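Local atomic coordinates of ribonuclease J (Methanolobus psychrophilus R15, PDB entry 5HAB), a protein that probably degrades RNA as a metal-dependent exoribonuclease of the beta-CASP branch of the metallo-beta-lactamase superfamily. Residues B[221-226]-B[465-470]. The protein carries 1 engineered substitution. Residues are numbered along the deposited sequence; the frame is centred on the assembly and turned at random.
Sequences GVIALI and LYIEED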
ATOM      1  N   GLY B 221       7.940   6.774  42.603  1.00 54.70           N
ATOM      2  CA  GLY B 221       9.213   6.577  41.933  1.00 41.97           C
ATOM      3  C   GLY B 221       9.262   5.330  41.075  1.00 48.28           C
ATOM      4  O   GLY B 221       9.323   4.214  41.592  1.00 44.42           O
ATOM      5  N   VAL B 222       9.227   5.519  39.760  1.00 42.88           N
ATOM      6  CA  VAL B 222       9.344   4.407  38.825  1.00 38.69           C
ATOM      7  C   VAL B 222      10.719   4.449  38.178  1.00 31.68           C
ATOM      8  O   VAL B 222      11.069   5.412  37.498  1.00 41.50           O
ATOM      9  CB  VAL B 222       8.226   4.433  37.767  1.00 34.33           C
ATOM     10  CG1 VAL B 222       8.408   3.298  36.774  1.00 30.32           C
ATOM     11  CG2 VAL B 222       6.869   4.323  38.436  1.00 29.72           C
ATOM     12  N   ILE B 223      11.499   3.401  38.416  1.00 36.12           N
ATOM     13  CA  ILE B 223      12.841   3.263  37.865  1.00 43.95           C
ATOM     14  C   ILE B 223      12.798   3.036  36.358  1.00 42.03           C
ATOM     15  O   ILE B 223      13.549   3.650  35.597  1.00 34.65           O
ATOM     16  CB  ILE B 223      13.598   2.104  38.550  1.00 41.94           C
ATOM     17  CG1 ILE B 223      13.686   2.332  40.060  1.00 45.39           C
ATOM     18  CG2 ILE B 223      14.979   1.931  37.939  1.00 39.09           C
ATOM     19  CD1 ILE B 223      14.258   1.155  40.822  1.00 46.54           C
ATOM     20  N   ALA B 224      11.914   2.143  35.932  1.00 35.60           N
ATOM     21  CA  ALA B 224      11.868   1.729  34.539  1.00 35.82           C
ATOM     22  C   ALA B 224      10.466   1.291  34.149  1.00 31.00           C
ATOM     23  O   ALA B 224       9.743   0.677  34.935  1.00 35.63           O
ATOM     24  CB  ALA B 224      12.866   0.603  34.281  1.00 26.38           C
ATOM     25  N   LEU B 225      10.081   1.646  32.932  1.00 38.99           N
ATOM     26  CA  LEU B 225       8.833   1.189  32.350  1.00 28.53           C
ATOM     27  C   LEU B 225       9.147   0.310  31.149  1.00 30.58           C
ATOM     28  O   LEU B 225       9.879   0.720  30.243  1.00 27.68           O
ATOM     29  CB  LEU B 225       7.951   2.375  31.940  1.00 27.43           C
ATOM     30  CG  LEU B 225       6.732   2.061  31.066  1.00 27.22           C
ATOM     31  CD1 LEU B 225       5.763   1.143  31.790  1.00 29.77           C
ATOM     32  CD2 LEU B 225       6.025   3.338  30.626  1.00 26.55           C
ATOM     33  N   ILE B 226       8.633  -0.914  31.176  1.00 25.49           N
ATOM     34  CA  ILE B 226       8.651  -1.779  30.011  1.00 23.89           C
ATOM     35  C   ILE B 226       7.243  -1.741  29.463  1.00 35.50           C
ATOM     36  O   ILE B 226       6.299  -2.118  30.155  1.00 32.51           O
ATOM     37  CB  ILE B 226       9.085  -3.216  30.344  1.00 22.79           C
ATOM     38  CG1 ILE B 226      10.528  -3.246  30.857  1.00 42.10           C
ATOM     39  CG2 ILE B 226       8.890  -4.139  29.137  1.00 16.28           C
ATOM     40  CD1 ILE B 226      10.644  -3.220  32.369  1.00 37.93           C
ATOM     41  N   LEU B 465      19.800  -4.741  29.993  1.00 30.26           N
ATOM     42  CA  LEU B 465      20.050  -3.368  30.395  1.00 28.38           C
ATOM     43  C   LEU B 465      20.344  -3.378  31.888  1.00 40.64           C
ATOM     44  O   LEU B 465      19.542  -3.878  32.677  1.00 33.08           O
ATOM     45  CB  LEU B 465      18.847  -2.480  30.092  1.00 31.84           C
ATOM     46  CG  LEU B 465      18.906  -1.049  30.620  1.00 30.71           C
ATOM     47  CD1 LEU B 465      19.889  -0.216  29.809  1.00 35.84           C
ATOM     48  CD2 LEU B 465      17.518  -0.423  30.618  1.00 29.25           C
ATOM     49  N   TYR B 466      21.498  -2.851  32.277  1.00 36.68           N
ATOM     50  CA  TYR B 466      21.847  -2.778  33.690  1.00 43.54           C
ATOM     51  C   TYR B 466      21.568  -1.372  34.191  1.00 38.16           C
ATOM     52  O   TYR B 466      22.034  -0.410  33.599  1.00 40.13           O
ATOM     53  CB  TYR B 466      23.318  -3.123  33.911  1.00 41.09           C
ATOM     54  CG  TYR B 466      23.729  -4.518  33.488  1.00 36.10           C
ATOM     55  CD1 TYR B 466      23.903  -4.824  32.143  1.00 37.47           C
ATOM     56  CD2 TYR B 466      23.964  -5.520  34.424  1.00 34.12           C
ATOM     57  CE1 TYR B 466      24.292  -6.085  31.735  1.00 43.68           C
ATOM     58  CE2 TYR B 466      24.358  -6.795  34.021  1.00 41.08           C
ATOM     59  CZ  TYR B 466      24.518  -7.067  32.672  1.00 38.67           C
ATOM     60  OH  TYR B 466      24.904  -8.319  32.246  1.00 42.36           O
ATOM     61  N   ILE B 467      20.812  -1.253  35.274  1.00 38.38           N
ATOM     62  CA  ILE B 467      20.545   0.034  35.903  1.00 36.71           C
ATOM     63  C   ILE B 467      21.001   0.013  37.357  1.00 51.44           C
ATOM     64  O   ILE B 467      20.548  -0.821  38.129  1.00 50.96           O
ATOM     65  CB  ILE B 467      19.060   0.402  35.822  1.00 35.57           C
ATOM     66  CG1 ILE B 467      18.596   0.445  34.367  1.00 36.79           C
ATOM     67  CG2 ILE B 467      18.811   1.744  36.506  1.00 40.81           C
ATOM     68  CD1 ILE B 467      17.113   0.674  34.231  1.00 26.00           C
ATOM     69  N   GLU B 468      21.891   0.921  37.736  1.00 48.53           N
ATOM     70  CA  GLU B 468      22.291   1.025  39.133  1.00 49.36           C
ATOM     71  C   GLU B 468      21.551   2.181  39.788  1.00 60.25           C
ATOM     72  O   GLU B 468      21.893   3.337  39.553  1.00 49.10           O
ATOM     73  CB  GLU B 468      23.797   1.251  39.264  1.00 46.53           C
ATOM     74  CG  GLU B 468      24.598   1.123  37.976  1.00 72.02           C
ATOM     75  CD  GLU B 468      25.067  -0.295  37.727  1.00 70.71           C
ATOM     76  OE1 GLU B 468      25.144  -1.072  38.702  1.00 79.89           O
ATOM     77  OE2 GLU B 468      25.413  -0.618  36.570  1.00 75.05           O
ATOM     78  N   GLU B 469      20.530   1.890  40.591  1.00 46.95           N
ATOM     79  CA  GLU B 469      19.827   2.975  41.274  1.00 58.85           C
ATOM     80  C   GLU B 469      20.410   3.330  42.638  1.00 66.21           C
ATOM     81  O   GLU B 469      20.618   2.458  43.490  1.00 61.78           O
ATOM     82  CB  GLU B 469      18.351   2.614  41.447  1.00 57.40           C
ATOM     83  CG  GLU B 469      17.528   2.755  40.186  1.00 76.42           C
ATOM     84  CD  GLU B 469      17.205   4.199  39.847  1.00 61.02           C
ATOM     85  OE1 GLU B 469      16.595   4.893  40.687  1.00 57.05           O
ATOM     86  OE2 GLU B 469      17.562   4.636  38.733  1.00 69.06           O
ATOM     87  N   ASP B 470      20.667   4.624  42.820  1.00 69.50           N
ATOM     88  CA  ASP B 470      21.114   5.191  44.089  1.00 65.97           C
ATOM     89  C   ASP B 470      19.926   5.600  44.953  1.00 76.83           C
ATOM     90  O   ASP B 470      19.031   6.300  44.472  1.00 60.73           O
ATOM     91  CB  ASP B 470      22.039   6.385  43.853  1.00 58.08           C
ATOM     92  CG  ASP B 470      23.474   5.968  43.624  1.00 80.11           C
ATOM     93  OD1 ASP B 470      23.813   4.817  43.970  1.00 91.62           O
ATOM     94  OD2 ASP B 470      24.260   6.785  43.100  1.00 95.90           O
ATOM     95  OXT ASP B 470      19.836   5.278  46.139  1.00 95.82           O
TER
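The chain turns a corner at Ile223, at the start of strand 222-228, and faces Glu469 at the end of strand 464-469 in another sheet; the nearest CA atoms, those of Ile223 and Glu469, are 7.8 Å apart, a gap filled by side chains. The closest touch is at the corner, where Ile223 CG2 sits 3.5 Å from Glu469 CG. Glu469 is bent at chi2 (-76°), which lays its chain against the isoleucine: CG also meets Ile223 CD1 at 3.7 Å, and OE2 comes within 3.8 Å of Ile223 CG2. The methylenes of a glutamate suit this half-apolar place, while its carboxylate lies close to that of Glu426, a pairing that could favour protonation of one of them. Here the two beta-sheets of the metallo-beta-lactamase fold face each other, and the C-terminal strand 464-469 forms the edge of its sheet beside strand 24-32. Two residues earlier on the same strand, the branched Ile467 serves two neighbours at once. With CG2 anti to its backbone N (CG1 at chi1 -58°), this methyl meets Ile223 CG2 at 4.1 Å, and CD1 reaches Ala224 CB at 4.2 Å. The small Ala224 leaves room for that longer arm. Ile467 also packs on His427, and Ala224 on Ile429, both of strand 427-431.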